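Local coordinates for protein mRNA export factor (Human herpesvirus 1, PDB 4YXP) that regulates viral gene expression, inhibiting cellular splicing and mediating nuclear export of viral intronless mRNAs, here as the folded C-terminal domain that forms an intertwined homodimer, at residues Asp104-Ala115 / Thr145-Arg156. Residues are numbered along the deposited sequence; the frame is centred on the assembly and turned at random.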
# COMPACT_ATOMS: atom_id res chain seq x y z
N ASP B 104 -10.41 7.68 -2.17
CA ASP B 104 -9.50 6.74 -2.80
C ASP B 104 -8.09 6.98 -2.28
O ASP B 104 -7.37 6.03 -1.98
CB ASP B 104 -9.55 6.87 -4.32
CG ASP B 104 -8.98 5.66 -5.03
OD1 ASP B 104 -9.75 4.71 -5.31
OD2 ASP B 104 -7.77 5.64 -5.30
N CYS B 105 -7.71 8.25 -2.16
CA CYS B 105 -6.40 8.61 -1.63
C CYS B 105 -6.26 8.24 -0.16
O CYS B 105 -5.23 7.74 0.27
CB CYS B 105 -6.13 10.10 -1.82
SG CYS B 105 -5.92 10.60 -3.54
N VAL B 106 -7.31 8.50 0.62
CA VAL B 106 -7.30 8.18 2.04
C VAL B 106 -7.06 6.69 2.25
O VAL B 106 -6.20 6.29 3.03
CB VAL B 106 -8.61 8.61 2.72
CG1 VAL B 106 -8.66 8.13 4.17
CG2 VAL B 106 -8.76 10.12 2.67
N LEU B 107 -7.82 5.87 1.53
CA LEU B 107 -7.78 4.43 1.72
C LEU B 107 -6.45 3.83 1.27
O LEU B 107 -6.01 2.79 1.80
CB LEU B 107 -8.94 3.77 0.96
CG LEU B 107 -10.19 3.49 1.80
CD1 LEU B 107 -10.60 4.70 2.63
CD2 LEU B 107 -11.34 3.05 0.90
N ARG B 108 -5.79 4.48 0.33
CA ARG B 108 -4.51 3.99 -0.18
C ARG B 108 -3.34 4.35 0.74
O ARG B 108 -2.23 3.83 0.57
CB ARG B 108 -4.27 4.52 -1.60
CG ARG B 108 -5.12 3.77 -2.62
CD ARG B 108 -5.06 4.31 -4.04
NE ARG B 108 -6.02 3.59 -4.88
CZ ARG B 108 -5.80 2.43 -5.48
NH1 ARG B 108 -4.62 1.83 -5.37
NH2 ARG B 108 -6.76 1.86 -6.20
N GLN B 109 -3.58 5.21 1.74
CA GLN B 109 -2.52 5.58 2.68
C GLN B 109 -2.87 5.25 4.14
O GLN B 109 -2.12 5.61 5.05
CB GLN B 109 -2.19 7.07 2.55
CG GLN B 109 -3.33 8.03 2.86
CD GLN B 109 -3.52 8.28 4.35
OE1 GLN B 109 -2.68 8.91 5.00
NE2 GLN B 109 -4.63 7.80 4.89
N GLU B 110 -3.98 4.56 4.37
CA GLU B 110 -4.39 4.19 5.73
C GLU B 110 -3.46 3.14 6.35
O GLU B 110 -2.87 2.33 5.63
CB GLU B 110 -5.83 3.66 5.74
CG GLU B 110 -6.88 4.73 5.69
CD GLU B 110 -8.29 4.18 5.80
OE1 GLU B 110 -8.57 3.10 5.22
OE2 GLU B 110 -9.12 4.83 6.47
N ASN B 111 -3.34 3.14 7.68
CA ASN B 111 -2.55 2.12 8.37
C ASN B 111 -3.37 0.84 8.45
O ASN B 111 -4.52 0.81 8.02
CB ASN B 111 -2.10 2.60 9.75
CG ASN B 111 -3.24 2.76 10.75
OD1 ASN B 111 -4.28 2.12 10.66
ND2 ASN B 111 -3.03 3.63 11.74
N PHE B 112 -2.79 -0.23 8.98
CA PHE B 112 -3.41 -1.55 8.86
C PHE B 112 -4.78 -1.63 9.54
O PHE B 112 -5.72 -2.16 8.95
CB PHE B 112 -2.49 -2.64 9.43
CG PHE B 112 -3.07 -4.02 9.33
CD1 PHE B 112 -3.39 -4.56 8.09
CD2 PHE B 112 -3.31 -4.78 10.46
CE1 PHE B 112 -3.92 -5.83 7.98
CE2 PHE B 112 -3.84 -6.05 10.36
CZ PHE B 112 -4.15 -6.58 9.12
N ILE B 113 -4.89 -1.12 10.76
CA ILE B 113 -6.16 -1.17 11.48
C ILE B 113 -7.20 -0.32 10.75
O ILE B 113 -8.37 -0.70 10.65
CB ILE B 113 -6.00 -0.71 12.94
CG1 ILE B 113 -5.04 -1.63 13.69
CG2 ILE B 113 -7.36 -0.67 13.66
CD1 ILE B 113 -5.48 -3.09 13.78
N GLU B 114 -6.78 0.83 10.25
CA GLU B 114 -7.68 1.70 9.49
C GLU B 114 -8.17 1.00 8.23
O GLU B 114 -9.34 1.10 7.86
CB GLU B 114 -6.99 3.02 9.15
CG GLU B 114 -6.80 3.94 10.34
CD GLU B 114 -5.92 5.14 10.03
OE1 GLU B 114 -5.16 5.11 9.03
OE2 GLU B 114 -5.99 6.13 10.78
N ALA B 115 -7.27 0.28 7.57
CA ALA B 115 -7.62 -0.46 6.36
C ALA B 115 -8.68 -1.53 6.65
O ALA B 115 -9.63 -1.70 5.88
CB ALA B 115 -6.38 -1.10 5.74
N THR B 145 -14.50 2.87 -4.28
CA THR B 145 -13.10 2.84 -3.83
C THR B 145 -12.71 1.48 -3.26
O THR B 145 -11.73 1.36 -2.52
CB THR B 145 -12.82 3.92 -2.77
OG1 THR B 145 -13.75 3.79 -1.68
CG2 THR B 145 -12.93 5.32 -3.37
N THR B 146 -13.46 0.44 -3.62
CA THR B 146 -13.15 -0.91 -3.16
C THR B 146 -11.71 -1.31 -3.51
O THR B 146 -11.01 -1.90 -2.70
CB THR B 146 -14.13 -1.95 -3.76
OG1 THR B 146 -15.46 -1.68 -3.30
CG2 THR B 146 -13.75 -3.37 -3.35
N ALA B 147 -11.28 -0.96 -4.72
CA ALA B 147 -9.94 -1.32 -5.19
C ALA B 147 -8.85 -0.74 -4.30
O ALA B 147 -7.75 -1.30 -4.20
CB ALA B 147 -9.74 -0.86 -6.62
N ALA B 148 -9.14 0.39 -3.66
CA ALA B 148 -8.14 1.07 -2.83
C ALA B 148 -7.86 0.31 -1.54
O ALA B 148 -6.70 0.14 -1.15
CB ALA B 148 -8.61 2.48 -2.52
N VAL B 149 -8.91 -0.16 -0.87
CA VAL B 149 -8.72 -0.92 0.36
C VAL B 149 -8.16 -2.30 0.01
O VAL B 149 -7.33 -2.84 0.74
CB VAL B 149 -10.03 -1.00 1.20
CG1 VAL B 149 -11.23 -1.40 0.36
CG2 VAL B 149 -9.86 -1.96 2.39
N LEU B 150 -8.58 -2.85 -1.13
CA LEU B 150 -8.01 -4.10 -1.63
C LEU B 150 -6.50 -4.00 -1.81
O LEU B 150 -5.74 -4.83 -1.30
CB LEU B 150 -8.67 -4.50 -2.95
CG LEU B 150 -8.09 -5.72 -3.67
CD1 LEU B 150 -8.16 -6.96 -2.78
CD2 LEU B 150 -8.82 -5.97 -4.98
N ASP B 151 -6.05 -2.98 -2.55
CA ASP B 151 -4.62 -2.79 -2.82
C ASP B 151 -3.83 -2.59 -1.53
O ASP B 151 -2.73 -3.15 -1.37
CB ASP B 151 -4.39 -1.59 -3.74
CG ASP B 151 -4.67 -1.91 -5.20
OD1 ASP B 151 -4.99 -3.08 -5.52
OD2 ASP B 151 -4.55 -0.98 -6.04
N ASN B 152 -4.37 -1.79 -0.63
CA ASN B 152 -3.69 -1.49 0.63
C ASN B 152 -3.51 -2.75 1.48
O ASN B 152 -2.41 -3.02 1.97
CB ASN B 152 -4.47 -0.43 1.41
CG ASN B 152 -3.60 0.29 2.44
OD1 ASN B 152 -2.37 0.23 2.37
ND2 ASN B 152 -4.23 0.96 3.38
N LEU B 153 -4.58 -3.51 1.67
CA LEU B 153 -4.50 -4.73 2.48
C LEU B 153 -3.57 -5.76 1.84
O LEU B 153 -2.83 -6.46 2.54
CB LEU B 153 -5.89 -5.34 2.68
CG LEU B 153 -6.82 -4.65 3.69
CD1 LEU B 153 -8.21 -5.27 3.65
CD2 LEU B 153 -6.26 -4.71 5.10
N ALA B 154 -3.61 -5.85 0.52
CA ALA B 154 -2.75 -6.79 -0.20
C ALA B 154 -1.27 -6.42 -0.02
O ALA B 154 -0.43 -7.29 0.19
CB ALA B 154 -3.11 -6.82 -1.67
N THR B 155 -0.97 -5.13 -0.10
CA THR B 155 0.40 -4.66 0.07
C THR B 155 0.91 -5.03 1.46
O THR B 155 2.04 -5.49 1.62
CB THR B 155 0.50 -3.13 -0.15
OG1 THR B 155 0.23 -2.82 -1.52
CG2 THR B 155 1.89 -2.59 0.22
N ARG B 156 0.07 -4.87 2.47
CA ARG B 156 0.50 -5.07 3.85
C ARG B 156 0.57 -6.55 4.24
O ARG B 156 1.43 -6.94 5.02
CB ARG B 156 -0.42 -4.29 4.79
CG ARG B 156 -0.21 -2.78 4.69
CD ARG B 156 -1.35 -1.94 5.28
NE ARG B 156 -1.16 -0.52 4.96
CZ ARG B 156 -0.47 0.34 5.71
NH1 ARG B 156 0.09 -0.04 6.85
NH2 ARG B 156 -0.35 1.61 5.31
O HOH W 1 -0.11 2.44 1.91
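Asn-152 reaches from helix 146-167 into the turn between helices 93-109 and 112-132, its ND2 donating almost straight (172°) to Glu-110 O at 3.0 Å, within its own amide plane but above that carbonyl's plane. CG anti to the backbone N (chi1 -159°) puts the amide there. Its OD1 takes Arg-156 NE at 3.0 Å and a water that also donates to Arg-108 O, so both ends of the amide are held. Arg-156 lays one guanidinium face against the backbone from Glu-110 to Phe-112. One turn back along helix 146-167, Leu-107 CB meets Ala-148 CB at 3.7 Å. Arg-108 stretches past, one guanidinium face over Ala-148 CA, with salt bridges from NH1 to Asp-151 OD2 (2.9 Å) and NE to Asp-104 OD2 (2.7 Å), a network spanning both helices. Beyond the turn, Leu-153 CD2 packs on Ala-115 CB and Phe-112 CE1. An Asn-111/Glu-114 capping box starts helix 112-132. Arg-108 NH1 also hydrogen-bonds Thr-155 O of the second subunit, carrying this network across the dimer interface. The axes of segments 104-109 and 146-156 run nearly parallel (13°) and come within 8.0 Å: a buried helix-helix interface in a strandless helical domain, a polar side chain bridging to an interhelical turn.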